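Local coordinates for tetratricopeptide repeat protein (Parabacteroides merdae ATCC 43184, PDB 4R7S) that is of unknown function but, as a tetratricopeptide repeat protein, probably offers a helical scaffold for binding partner proteins or peptides, at residues K141-R146 against N167-E172; E107-L112 against L136-K141; L213-G218 against E245-L250. All coordinates share one frame; numbering follows the deposited sequence.

In the fold
Contacts 2, 1 and 3 follow one another from the N terminus, each closing before the next opens, so none nests in or crosses another. Contact 2 (107-112 with 136-141) closes the hairpin of helices 109-121 and 125-138 at its open end. Contact 1 (141-146 with 167-172) does the same for helices 143-156 and 159-172. The two share Lys141 and touch through the salt bridge of Arg144 with Glu110 and through Ala145 on Leu136, which joins successive hairpins. Contact 3 (213-218 with 245-250), about 34 Å from contact 2 between centres and on the opposite side of the chain's centre, spans helix 227-238 to bring the C-terminal helix 244-252 against helix 211-223.

Contact 1 (K141-R146 against N167-E172); sequences KSVRAR and NYLISE
Leu169 and Tyr168, in the last turn of helix 159-172, meet Val143 and Arg146 at the start of helix 143-156. The apolar part centres on one methyl, Leu169 CD2, which lies 3.9 Å from Arg146 CB and 4.5 Å from Val143 CG1; the nearest backbones here are those of Val143 and Leu169, CA to CA 7.7 Å.

Next to it the Arg146 chain meets the tyrosine at a slant, through CD. With CG beside the backbone N (chi1 -67°) and the chain extended to NE, this carbon reaches the ring edge of Tyr168, close to the ring plane, 4.1 Å from CE2. The guanidinium plane stands 74° from the ring, which rules out a flat stack. Over one face of the same ring, toward its rim, lies Glu172 CG, so the ring is contacted by its own helix as well as by Arg146.

Between the two segments the contact is van der Waals. Among the polar bonds inside them, Ser142 caps the helix start, its OG accepting from Ala145 N at 3.2 Å. At the other helix's end Tyr168 O takes two donors, Glu172 N and, at 2.9 Å, Ser171 OG.

The contact shuts the open end of an antiparallel helix hairpin. Ala145 and Arg146 also pack on Leu136 of helix 125-138, while Ile170 touches Leu179, Tyr180 and Arg183 of helix 178-189.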
ATOM      1  N   LYS A 141      -5.354  20.174   5.767  1.00 52.01           N
ATOM      2  CA  LYS A 141      -3.909  20.126   5.576  1.00 51.70           C
ATOM      3  C   LYS A 141      -3.423  18.838   4.903  1.00 53.96           C
ATOM      4  O   LYS A 141      -2.272  18.816   4.476  1.00 54.72           O
ATOM      5  CB  LYS A 141      -3.208  20.319   6.937  1.00 55.06           C
ATOM      6  N   SER A 142      -4.281  17.791   4.764  1.00 48.96           N
ATOM      7  CA  SER A 142      -3.896  16.486   4.183  1.00 47.95           C
ATOM      8  C   SER A 142      -3.289  16.576   2.780  1.00 52.00           C
ATOM      9  O   SER A 142      -3.937  17.018   1.827  1.00 53.14           O
ATOM     10  CB  SER A 142      -5.077  15.520   4.149  1.00 50.06           C
ATOM     11  OG  SER A 142      -4.690  14.267   3.606  1.00 51.36           O
ATOM     12  N   VAL A 143      -2.064  16.094   2.663  1.00 46.68           N
ATOM     13  CA  VAL A 143      -1.313  16.053   1.417  1.00 45.46           C
ATOM     14  C   VAL A 143      -1.737  14.825   0.615  1.00 50.47           C
ATOM     15  O   VAL A 143      -1.962  14.929  -0.605  1.00 51.32           O
ATOM     16  CB  VAL A 143       0.204  16.028   1.742  1.00 48.69           C
ATOM     17  CG1 VAL A 143       1.045  15.609   0.543  1.00 47.69           C
ATOM     18  CG2 VAL A 143       0.668  17.364   2.319  1.00 48.65           C
ATOM     19  N   ARG A 144      -1.829  13.653   1.287  1.00 44.86           N
ATOM     20  CA  ARG A 144      -2.165  12.408   0.592  1.00 43.86           C
ATOM     21  C   ARG A 144      -3.579  12.432   0.010  1.00 44.69           C
ATOM     22  O   ARG A 144      -3.807  11.751  -0.991  1.00 45.32           O
ATOM     23  CB  ARG A 144      -1.926  11.143   1.445  1.00 44.51           C
ATOM     24  CG  ARG A 144      -2.783  10.999   2.678  1.00 46.86           C
ATOM     25  CD  ARG A 144      -2.368   9.784   3.475  1.00 50.83           C
ATOM     26  NE  ARG A 144      -3.334   9.565   4.546  1.00 60.44           N
ATOM     27  CZ  ARG A 144      -3.440   8.451   5.258  1.00 70.07           C
ATOM     28  NH1 ARG A 144      -2.606   7.436   5.048  1.00 48.46           N
ATOM     29  NH2 ARG A 144      -4.376   8.342   6.193  1.00 53.42           N
ATOM     30  N   ALA A 145      -4.491  13.250   0.562  1.00 38.65           N
ATOM     31  CA  ALA A 145      -5.836  13.375   0.008  1.00 37.64           C
ATOM     32  C   ALA A 145      -5.768  14.053  -1.380  1.00 41.13           C
ATOM     33  O   ALA A 145      -6.401  13.588  -2.331  1.00 40.95           O
ATOM     34  CB  ALA A 145      -6.715  14.163   0.947  1.00 38.50           C
ATOM     35  N   ARG A 146      -4.913  15.086  -1.498  1.00 37.09           N
ATOM     36  CA  ARG A 146      -4.666  15.842  -2.727  1.00 36.24           C
ATOM     37  C   ARG A 146      -3.989  14.931  -3.745  1.00 38.87           C
ATOM     38  O   ARG A 146      -4.364  14.951  -4.908  1.00 37.70           O
ATOM     39  CB  ARG A 146      -3.845  17.127  -2.445  1.00 34.18           C
ATOM     40  CG  ARG A 146      -4.620  18.159  -1.602  1.00 37.21           C
ATOM     41  CD  ARG A 146      -3.964  19.536  -1.538  1.00 42.95           C
ATOM     42  NE  ARG A 146      -4.716  20.433  -0.659  1.00 45.73           N
ATOM     43  CZ  ARG A 146      -5.736  21.210  -1.027  1.00 60.82           C
ATOM     44  NH1 ARG A 146      -6.126  21.256  -2.297  1.00 46.23           N
ATOM     45  NH2 ARG A 146      -6.367  21.953  -0.130  1.00 53.55           N
ATOM     46  N   ASN A 167       1.726  19.757  -9.817  1.00 36.28           N
ATOM     47  CA  ASN A 167       2.567  20.954  -9.847  1.00 38.18           C
ATOM     48  C   ASN A 167       2.442  21.722  -8.521  1.00 45.32           C
ATOM     49  O   ASN A 167       3.456  22.192  -7.981  1.00 46.57           O
ATOM     50  CB  ASN A 167       2.254  21.863 -11.051  1.00 34.30           C
ATOM     51  CG  ASN A 167       2.660  21.274 -12.384  1.00 43.71           C
ATOM     52  OD1 ASN A 167       3.547  20.407 -12.487  1.00 39.42           O
ATOM     53  ND2 ASN A 167       2.018  21.748 -13.451  1.00 30.54           N
ATOM     54  N   TYR A 168       1.215  21.788  -7.978  1.00 40.82           N
ATOM     55  CA  TYR A 168       0.966  22.477  -6.724  1.00 40.07           C
ATOM     56  C   TYR A 168       1.718  21.794  -5.569  1.00 43.76           C
ATOM     57  O   TYR A 168       2.406  22.484  -4.819  1.00 43.24           O
ATOM     58  CB  TYR A 168      -0.547  22.584  -6.427  1.00 40.55           C
ATOM     59  CG  TYR A 168      -0.836  23.081  -5.024  1.00 42.75           C
ATOM     60  CD1 TYR A 168      -0.462  24.367  -4.626  1.00 44.48           C
ATOM     61  CD2 TYR A 168      -1.410  22.241  -4.068  1.00 44.16           C
ATOM     62  CE1 TYR A 168      -0.692  24.820  -3.328  1.00 45.54           C
ATOM     63  CE2 TYR A 168      -1.685  22.700  -2.775  1.00 45.92           C
ATOM     64  CZ  TYR A 168      -1.312  23.987  -2.407  1.00 55.91           C
ATOM     65  OH  TYR A 168      -1.557  24.452  -1.135  1.00 58.11           O
ATOM     66  N   LEU A 169       1.583  20.456  -5.436  1.00 39.96           N
ATOM     67  CA  LEU A 169       2.204  19.664  -4.374  1.00 39.08           C
ATOM     68  C   LEU A 169       3.720  19.776  -4.401  1.00 43.51           C
ATOM     69  O   LEU A 169       4.338  19.887  -3.341  1.00 43.12           O
ATOM     70  CB  LEU A 169       1.792  18.185  -4.462  1.00 38.79           C
ATOM     71  CG  LEU A 169       0.321  17.852  -4.188  1.00 44.46           C
ATOM     72  CD1 LEU A 169       0.039  16.330  -4.371  1.00 44.46           C
ATOM     73  CD2 LEU A 169      -0.111  18.310  -2.802  1.00 47.31           C
ATOM     74  N   ILE A 170       4.314  19.733  -5.604  1.00 40.50           N
ATOM     75  CA  ILE A 170       5.760  19.817  -5.843  1.00 40.25           C
ATOM     76  C   ILE A 170       6.236  21.243  -5.524  1.00 46.49           C
ATOM     77  O   ILE A 170       7.302  21.389  -4.947  1.00 46.80           O
ATOM     78  CB  ILE A 170       6.121  19.349  -7.295  1.00 42.14           C
ATOM     79  CG1 ILE A 170       5.948  17.803  -7.412  1.00 40.67           C
ATOM     80  CG2 ILE A 170       7.531  19.813  -7.743  1.00 41.93           C
ATOM     81  CD1 ILE A 170       6.340  17.139  -8.730  1.00 38.53           C
ATOM     82  N   SER A 171       5.440  22.281  -5.832  1.00 44.54           N
ATOM     83  CA  SER A 171       5.790  23.669  -5.469  1.00 44.98           C
ATOM     84  C   SER A 171       5.829  23.838  -3.935  1.00 49.65           C
ATOM     85  O   SER A 171       6.666  24.579  -3.420  1.00 51.25           O
ATOM     86  CB  SER A 171       4.805  24.663  -6.079  1.00 48.37           C
ATOM     87  OG  SER A 171       3.740  24.991  -5.197  1.00 61.50           O
ATOM     88  N   GLU A 172       4.928  23.128  -3.222  1.00 44.24           N
ATOM     89  CA  GLU A 172       4.800  23.137  -1.773  1.00 43.91           C
ATOM     90  C   GLU A 172       5.941  22.372  -1.096  1.00 51.22           C
ATOM     91  O   GLU A 172       6.531  22.884  -0.144  1.00 52.40           O
ATOM     92  CB  GLU A 172       3.441  22.561  -1.362  1.00 44.90           C
ATOM     93  CG  GLU A 172       2.290  23.536  -1.574  1.00 54.51           C
ATOM     94  CD  GLU A 172       2.392  24.838  -0.798  1.00 69.83           C
ATOM     95  OE1 GLU A 172       2.217  24.807   0.443  1.00 60.31           O
ATOM     96  OE2 GLU A 172       2.689  25.880  -1.427  1.00 62.53           O
TER

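Contact 2 (E107-L112 against L136-K141); sequences EHQEAL and LEVNEK. With EDO (1,2-ethanediol), chain I.
Glu107 lies obliquely against Val138, its carboxylate OE1 3.6 Å from CG1 and its CG 3.8 Å from the same methyl, so the carbon chain and acid group both rest on the valine. His108, at the N-cap position of helix 109-121, points away and touches Leu101 and Ile75. Gln109 meets both Val138 and Asn139. Extended beyond CG (chi2 -177°), it runs antiparallel past the valine side chain, with NE2 3.4 Å from Val138 CG2, and lies square across Asn139. Asn139 ND2 donates to Gln109 OE1 at 2.8 Å, nearly straight at 170°, in the carbonyl plane and on a lone pair, although the two amide planes are 54° apart. With an alanine here, Asn139 ND2 is likely to lose this acceptor and Val138 CG2 the chain lying over it. Glu110 takes no part across the contact; its OE2 accepts a 3.2 Å hydrogen bond from O2 of a 1,2-ethanediol, probably from the crystallisation liquor. At this surface the Val138 methyls lie against the polar chains of Glu107 and Gln109 and set little orientation, whereas the single directional amide bond probably fixes how the Gln109 amide is turned.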
ATOM      1  N   GLU A 107     -15.328   9.185   9.479  1.00 45.84           N
ATOM      2  CA  GLU A 107     -14.223  10.155   9.441  1.00 45.09           C
ATOM      3  C   GLU A 107     -12.836   9.524   9.691  1.00 47.61           C
ATOM      4  O   GLU A 107     -11.876  10.268   9.955  1.00 46.11           O
ATOM      5  CB  GLU A 107     -14.455  11.299  10.448  1.00 46.46           C
ATOM      6  CG  GLU A 107     -15.709  12.118  10.206  1.00 55.80           C
ATOM      7  CD  GLU A 107     -15.849  13.387  11.031  1.00 78.77           C
ATOM      8  OE1 GLU A 107     -14.907  13.726  11.787  1.00 66.99           O
ATOM      9  OE2 GLU A 107     -16.893  14.067  10.887  1.00 75.48           O
ATOM     10  N   HIS A 108     -12.719   8.177   9.607  1.00 44.40           N
ATOM     11  CA  HIS A 108     -11.442   7.472   9.824  1.00 44.28           C
ATOM     12  C   HIS A 108     -10.574   7.641   8.567  1.00 47.52           C
ATOM     13  O   HIS A 108     -10.832   7.020   7.528  1.00 46.66           O
ATOM     14  CB  HIS A 108     -11.676   5.988  10.178  1.00 45.30           C
ATOM     15  CG  HIS A 108     -10.453   5.280  10.685  1.00 49.02           C
ATOM     16  ND1 HIS A 108      -9.844   4.279   9.950  1.00 51.09           N
ATOM     17  CD2 HIS A 108      -9.792   5.418  11.859  1.00 51.40           C
ATOM     18  CE1 HIS A 108      -8.815   3.870  10.673  1.00 50.51           C
ATOM     19  NE2 HIS A 108      -8.745   4.519  11.835  1.00 51.08           N
ATOM     20  N   GLN A 109      -9.570   8.524   8.670  1.00 43.34           N
ATOM     21  CA  GLN A 109      -8.693   8.953   7.576  1.00 42.16           C
ATOM     22  C   GLN A 109      -7.897   7.828   6.901  1.00 43.81           C
ATOM     23  O   GLN A 109      -7.812   7.841   5.680  1.00 43.64           O
ATOM     24  CB  GLN A 109      -7.759  10.090   8.019  1.00 42.69           C
ATOM     25  CG  GLN A 109      -8.553  11.366   8.308  1.00 40.13           C
ATOM     26  CD  GLN A 109      -7.709  12.563   8.682  1.00 50.74           C
ATOM     27  OE1 GLN A 109      -6.746  12.919   8.004  1.00 51.40           O
ATOM     28  NE2 GLN A 109      -8.108  13.269   9.726  1.00 41.79           N
ATOM     29  N   GLU A 110      -7.339   6.868   7.635  1.00 39.58           N
ATOM     30  CA  GLU A 110      -6.603   5.789   6.962  1.00 37.97           C
ATOM     31  C   GLU A 110      -7.545   4.934   6.115  1.00 42.21           C
ATOM     32  O   GLU A 110      -7.165   4.544   5.011  1.00 41.58           O
ATOM     33  CB  GLU A 110      -5.845   4.907   7.958  1.00 38.81           C
ATOM     34  CG  GLU A 110      -5.010   3.813   7.294  1.00 41.09           C
ATOM     35  CD  GLU A 110      -3.716   4.269   6.644  1.00 55.07           C
ATOM     36  OE1 GLU A 110      -3.273   5.415   6.900  1.00 37.98           O
ATOM     37  OE2 GLU A 110      -3.118   3.459   5.903  1.00 48.50           O
ATOM     38  N   ALA A 111      -8.759   4.643   6.638  1.00 39.23           N
ATOM     39  CA  ALA A 111      -9.764   3.847   5.932  1.00 40.21           C
ATOM     40  C   ALA A 111     -10.244   4.580   4.657  1.00 43.12           C
ATOM     41  O   ALA A 111     -10.324   3.959   3.595  1.00 42.22           O
ATOM     42  CB  ALA A 111     -10.951   3.545   6.849  1.00 41.48           C
ATOM     43  N   LEU A 112     -10.529   5.892   4.771  1.00 39.21           N
ATOM     44  CA  LEU A 112     -10.972   6.727   3.660  1.00 39.48           C
ATOM     45  C   LEU A 112      -9.932   6.733   2.540  1.00 44.06           C
ATOM     46  O   LEU A 112     -10.293   6.550   1.377  1.00 44.28           O
ATOM     47  CB  LEU A 112     -11.256   8.163   4.134  1.00 39.15           C
ATOM     48  CG  LEU A 112     -12.542   8.386   4.922  1.00 43.28           C
ATOM     49  CD1 LEU A 112     -12.487   9.689   5.672  1.00 42.47           C
ATOM     50  CD2 LEU A 112     -13.777   8.319   4.011  1.00 46.47           C
ATOM     51  N   LEU A 136     -10.155  15.785   3.266  1.00 43.82           N
ATOM     52  CA  LEU A 136      -9.917  17.231   3.248  1.00 44.72           C
ATOM     53  C   LEU A 136     -10.958  18.041   4.055  1.00 50.61           C
ATOM     54  O   LEU A 136     -10.653  19.137   4.520  1.00 50.82           O
ATOM     55  CB  LEU A 136      -9.857  17.731   1.809  1.00 44.28           C
ATOM     56  CG  LEU A 136      -8.570  17.376   1.103  1.00 47.72           C
ATOM     57  CD1 LEU A 136      -8.761  17.391  -0.385  1.00 48.30           C
ATOM     58  CD2 LEU A 136      -7.412  18.260   1.577  1.00 46.58           C
ATOM     59  N   GLU A 137     -12.160  17.491   4.237  1.00 47.42           N
ATOM     60  CA  GLU A 137     -13.236  18.110   5.006  1.00 47.95           C
ATOM     61  C   GLU A 137     -12.903  17.980   6.510  1.00 53.98           C
ATOM     62  O   GLU A 137     -13.280  18.868   7.285  1.00 55.61           O
ATOM     63  CB  GLU A 137     -14.571  17.431   4.623  1.00 49.36           C
ATOM     64  CG  GLU A 137     -15.765  17.604   5.544  1.00 58.36           C
ATOM     65  CD  GLU A 137     -16.949  16.719   5.187  1.00 89.23           C
ATOM     66  OE1 GLU A 137     -17.110  16.383   3.988  1.00 85.28           O
ATOM     67  OE2 GLU A 137     -17.714  16.353   6.110  1.00 90.29           O
ATOM     68  N   VAL A 138     -12.174  16.897   6.919  1.00 48.43           N
ATOM     69  CA  VAL A 138     -11.804  16.700   8.337  1.00 47.69           C
ATOM     70  C   VAL A 138     -10.342  17.133   8.587  1.00 51.20           C
ATOM     71  O   VAL A 138      -9.957  17.352   9.727  1.00 52.17           O
ATOM     72  CB  VAL A 138     -12.065  15.258   8.894  1.00 51.06           C
ATOM     73  CG1 VAL A 138     -13.486  14.780   8.616  1.00 50.66           C
ATOM     74  CG2 VAL A 138     -11.048  14.251   8.382  1.00 50.65           C
ATOM     75  N   ASN A 139      -9.540  17.244   7.537  1.00 47.85           N
ATOM     76  CA  ASN A 139      -8.125  17.583   7.638  1.00 47.47           C
ATOM     77  C   ASN A 139      -7.748  18.306   6.363  1.00 53.98           C
ATOM     78  O   ASN A 139      -7.277  17.691   5.397  1.00 53.25           O
ATOM     79  CB  ASN A 139      -7.315  16.299   7.873  1.00 42.24           C
ATOM     80  CG  ASN A 139      -5.817  16.410   7.906  1.00 57.97           C
ATOM     81  OD1 ASN A 139      -5.240  17.490   7.951  1.00 56.70           O
ATOM     82  ND2 ASN A 139      -5.153  15.265   7.890  1.00 51.97           N
ATOM     83  N   GLU A 140      -7.982  19.625   6.359  0.50 52.14           N
ATOM     84  CA  GLU A 140      -7.706  20.534   5.242  0.50 52.27           C
ATOM     85  C   GLU A 140      -6.247  20.432   4.801  0.50 55.52           C
ATOM     86  O   GLU A 140      -5.953  20.547   3.611  0.50 54.84           O
ATOM     87  CB  GLU A 140      -8.039  21.985   5.663  0.50 54.28           C
ATOM     88  CG  GLU A 140      -7.870  23.035   4.568  0.50 66.80           C
ATOM     89  CD  GLU A 140      -8.153  24.474   4.958  0.50 87.69           C
ATOM     90  OE1 GLU A 140      -9.093  24.708   5.753  0.50 89.14           O
ATOM     91  OE2 GLU A 140      -7.490  25.375   4.397  0.50 77.40           O
ATOM     92  N   LYS A 141      -5.354  20.174   5.767  1.00 52.01           N
ATOM     93  CA  LYS A 141      -3.909  20.126   5.576  1.00 51.70           C
ATOM     94  C   LYS A 141      -3.423  18.838   4.903  1.00 53.96           C
ATOM     95  O   LYS A 141      -2.272  18.816   4.476  1.00 54.72           O
ATOM     96  CB  LYS A 141      -3.208  20.319   6.937  1.00 55.06           C
TER
HETATM   97  C1  EDO I 307      -1.652   3.181   1.389  1.00 79.09           C
HETATM   98  O1  EDO I 307      -1.870   1.916   0.784  1.00 79.71           O
HETATM   99  C2  EDO I 307      -1.489   3.013   2.926  1.00 79.29           C
HETATM  100  O2  EDO I 307      -1.196   4.264   3.537  1.00 78.83           O

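Contact 3 (L213-G218 against E245-L250); sequences LYVLRG and EVIKEL
Val215 of helix 211-223 meets Ile247 and Leu250 of helix 244-252 by dividing its two methyl groups between them. Only 99 Å² is buried, both sides summed, and every touching atom is a methyl carbon. The helices run in the same general direction, and their closest backbones are those of Val215 and Ile247, CA to CA 8.1 Å.

Glu245 opens 245-250, and its backbone O accepts from Glu249 N. Val246 O likewise accepts from Leu250 N, which holds the turn carrying the contact, and Val246 N is itself bonded to Asn243 OD1 just before the helix.

Ile247 makes the first touch. Its CB does not point at the other helix, but the ethyl branch bends at chi2 (81°) and brings CD1 within 3.7 Å of Val215 CG2, so that the isoleucine comes to the valine at a slant.

Leu250, three residues beyond Ile247 and so on the same face, does point at its partner. Its CG lies beside the backbone N (chi1 -67°), and CD1 comes to 3.8 Å from Val215 CG1, the leucine set nearly perpendicular to the valine. The valine is thus gripped at both branches, CG1 by the leucine and CG2 by the isoleucine. Tyr242, in the loop ahead, touches both Val215 and Ile247, while Ala237 of helix 227-238 packs on Val215.

Apolar contact forms here between a helix and the next but one, with a single helix intervening in the chain, as in the stacked helices of tetratricopeptide repeat solenoids; this is consistent with the array continuing to the C-terminal helix, which the contact seats against the rest.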
ATOM      1  N   LEU A 213       9.867   3.246 -10.854  1.00 42.09           N
ATOM      2  CA  LEU A 213      10.533   4.263 -11.638  1.00 41.25           C
ATOM      3  C   LEU A 213      11.527   3.627 -12.610  1.00 44.90           C
ATOM      4  O   LEU A 213      11.722   4.174 -13.703  1.00 44.28           O
ATOM      5  CB  LEU A 213      11.199   5.338 -10.760  1.00 40.85           C
ATOM      6  CG  LEU A 213      11.408   6.676 -11.478  1.00 44.26           C
ATOM      7  CD1 LEU A 213      10.071   7.384 -11.761  1.00 43.54           C
ATOM      8  CD2 LEU A 213      12.425   7.552 -10.759  1.00 44.91           C
ATOM      9  N   TYR A 214      12.106   2.456 -12.257  1.00 41.79           N
ATOM     10  CA  TYR A 214      13.003   1.762 -13.186  1.00 41.54           C
ATOM     11  C   TYR A 214      12.169   1.200 -14.338  1.00 44.09           C
ATOM     12  O   TYR A 214      12.576   1.338 -15.486  1.00 43.20           O
ATOM     13  CB  TYR A 214      13.828   0.667 -12.496  1.00 43.84           C
ATOM     14  CG  TYR A 214      15.113   1.154 -11.860  1.00 46.55           C
ATOM     15  CD1 TYR A 214      16.276   1.298 -12.613  1.00 48.68           C
ATOM     16  CD2 TYR A 214      15.177   1.439 -10.500  1.00 47.69           C
ATOM     17  CE1 TYR A 214      17.464   1.757 -12.037  1.00 49.38           C
ATOM     18  CE2 TYR A 214      16.366   1.881  -9.906  1.00 48.98           C
ATOM     19  CZ  TYR A 214      17.514   2.017 -10.676  1.00 58.17           C
ATOM     20  OH  TYR A 214      18.707   2.396 -10.093  1.00 59.10           O
ATOM     21  N   VAL A 215      10.957   0.657 -14.044  1.00 41.16           N
ATOM     22  CA  VAL A 215      10.023   0.154 -15.077  1.00 40.78           C
ATOM     23  C   VAL A 215       9.639   1.325 -15.991  1.00 44.00           C
ATOM     24  O   VAL A 215       9.740   1.199 -17.207  1.00 43.58           O
ATOM     25  CB  VAL A 215       8.770  -0.551 -14.483  1.00 44.41           C
ATOM     26  CG1 VAL A 215       7.666  -0.739 -15.529  1.00 44.24           C
ATOM     27  CG2 VAL A 215       9.137  -1.884 -13.860  1.00 44.14           C
ATOM     28  N   LEU A 216       9.261   2.477 -15.385  1.00 40.56           N
ATOM     29  CA  LEU A 216       8.885   3.710 -16.073  1.00 39.31           C
ATOM     30  C   LEU A 216      10.008   4.190 -17.003  1.00 42.79           C
ATOM     31  O   LEU A 216       9.744   4.423 -18.191  1.00 43.07           O
ATOM     32  CB  LEU A 216       8.491   4.819 -15.077  1.00 38.89           C
ATOM     33  CG  LEU A 216       7.738   6.010 -15.713  1.00 43.48           C
ATOM     34  CD1 LEU A 216       6.431   5.561 -16.402  1.00 43.74           C
ATOM     35  CD2 LEU A 216       7.472   7.102 -14.709  1.00 44.08           C
ATOM     36  N   ARG A 217      11.254   4.293 -16.492  1.00 38.06           N
ATOM     37  CA  ARG A 217      12.386   4.657 -17.345  1.00 37.67           C
ATOM     38  C   ARG A 217      12.636   3.586 -18.447  1.00 41.06           C
ATOM     39  O   ARG A 217      12.989   3.934 -19.579  1.00 41.86           O
ATOM     40  CB  ARG A 217      13.660   4.874 -16.525  1.00 36.75           C
ATOM     41  CG  ARG A 217      14.715   5.627 -17.345  1.00 39.36           C
ATOM     42  CD  ARG A 217      15.864   6.085 -16.504  1.00 46.25           C
ATOM     43  NE  ARG A 217      16.668   4.955 -16.057  1.00 46.77           N
ATOM     44  CZ  ARG A 217      17.851   5.080 -15.480  1.00 55.43           C
ATOM     45  NH1 ARG A 217      18.364   6.282 -15.257  1.00 38.98           N
ATOM     46  NH2 ARG A 217      18.531   4.001 -15.109  1.00 45.06           N
ATOM     47  N   GLY A 218      12.434   2.320 -18.112  1.00 36.30           N
ATOM     48  CA  GLY A 218      12.620   1.224 -19.061  1.00 37.50           C
ATOM     49  C   GLY A 218      11.628   1.284 -20.207  1.00 42.28           C
ATOM     50  O   GLY A 218      11.998   1.116 -21.378  1.00 42.00           O
ATOM     51  N   GLU A 245       5.799 -11.590 -13.223  1.00 55.27           N
ATOM     52  CA  GLU A 245       5.038 -11.925 -14.448  1.00 56.48           C
ATOM     53  C   GLU A 245       5.114 -10.793 -15.468  1.00 57.28           C
ATOM     54  O   GLU A 245       5.425 -11.042 -16.634  1.00 56.73           O
ATOM     55  CB  GLU A 245       3.548 -12.214 -14.164  1.00 58.42           C
ATOM     56  CG  GLU A 245       3.234 -13.391 -13.260  1.00 74.78           C
ATOM     57  CD  GLU A 245       1.752 -13.458 -12.940  1.00110.13           C
ATOM     58  OE1 GLU A 245       1.286 -12.642 -12.111  1.00109.43           O
ATOM     59  OE2 GLU A 245       1.048 -14.289 -13.560  1.00111.37           O
ATOM     60  N   VAL A 246       4.807  -9.548 -15.011  1.00 50.75           N
ATOM     61  CA  VAL A 246       4.781  -8.327 -15.820  1.00 48.66           C
ATOM     62  C   VAL A 246       6.209  -7.990 -16.252  1.00 52.02           C
ATOM     63  O   VAL A 246       6.424  -7.692 -17.438  1.00 51.61           O
ATOM     64  CB  VAL A 246       4.066  -7.160 -15.070  1.00 50.64           C
ATOM     65  CG1 VAL A 246       4.406  -5.789 -15.667  1.00 49.81           C
ATOM     66  CG2 VAL A 246       2.553  -7.376 -15.046  1.00 49.75           C
ATOM     67  N   ILE A 247       7.190  -8.108 -15.322  1.00 47.87           N
ATOM     68  CA  ILE A 247       8.585  -7.826 -15.645  1.00 48.27           C
ATOM     69  C   ILE A 247       9.074  -8.814 -16.711  1.00 51.74           C
ATOM     70  O   ILE A 247       9.857  -8.418 -17.580  1.00 51.70           O
ATOM     71  CB  ILE A 247       9.507  -7.758 -14.392  1.00 52.33           C
ATOM     72  CG1 ILE A 247      10.678  -6.782 -14.601  1.00 53.07           C
ATOM     73  CG2 ILE A 247      10.010  -9.114 -13.959  1.00 54.93           C
ATOM     74  CD1 ILE A 247      10.346  -5.348 -14.398  1.00 57.92           C
ATOM     75  N   LYS A 248       8.536 -10.063 -16.700  1.00 48.69           N
ATOM     76  CA  LYS A 248       8.845 -11.113 -17.687  1.00 48.74           C
ATOM     77  C   LYS A 248       8.378 -10.671 -19.105  1.00 50.69           C
ATOM     78  O   LYS A 248       9.144 -10.796 -20.061  1.00 50.91           O
ATOM     79  CB  LYS A 248       8.189 -12.463 -17.280  1.00 51.14           C
ATOM     80  CG  LYS A 248       8.650 -13.669 -18.105  1.00 63.79           C
ATOM     81  CD  LYS A 248       7.716 -14.877 -18.003  1.00 73.41           C
ATOM     82  CE  LYS A 248       7.188 -15.328 -19.348  1.00 85.64           C
ATOM     83  NZ  LYS A 248       8.267 -15.835 -20.242  1.00 98.25           N
ATOM     84  N   GLU A 249       7.132 -10.144 -19.215  1.00 45.34           N
ATOM     85  CA  GLU A 249       6.526  -9.673 -20.470  1.00 44.82           C
ATOM     86  C   GLU A 249       7.238  -8.437 -21.043  1.00 47.83           C
ATOM     87  O   GLU A 249       7.337  -8.325 -22.269  1.00 47.29           O
ATOM     88  CB  GLU A 249       5.022  -9.354 -20.296  1.00 45.61           C
ATOM     89  CG  GLU A 249       4.153 -10.514 -19.820  1.00 57.13           C
ATOM     90  CD  GLU A 249       4.071 -11.790 -20.645  1.00 80.61           C
ATOM     91  OE1 GLU A 249       4.292 -11.753 -21.880  1.00 54.80           O
ATOM     92  OE2 GLU A 249       3.713 -12.830 -20.047  1.00 83.86           O
ATOM     93  N   LEU A 250       7.687  -7.500 -20.161  1.00 42.95           N
ATOM     94  CA  LEU A 250       8.397  -6.282 -20.567  1.00 42.35           C
ATOM     95  C   LEU A 250       9.741  -6.646 -21.163  1.00 45.31           C
ATOM     96  O   LEU A 250      10.097  -6.149 -22.227  1.00 44.91           O
ATOM     97  CB  LEU A 250       8.599  -5.322 -19.369  1.00 41.95           C
ATOM     98  CG  LEU A 250       7.365  -4.669 -18.766  1.00 45.40           C
ATOM     99  CD1 LEU A 250       7.720  -3.951 -17.482  1.00 44.17           C
ATOM    100  CD2 LEU A 250       6.674  -3.740 -19.764  1.00 46.61           C
TER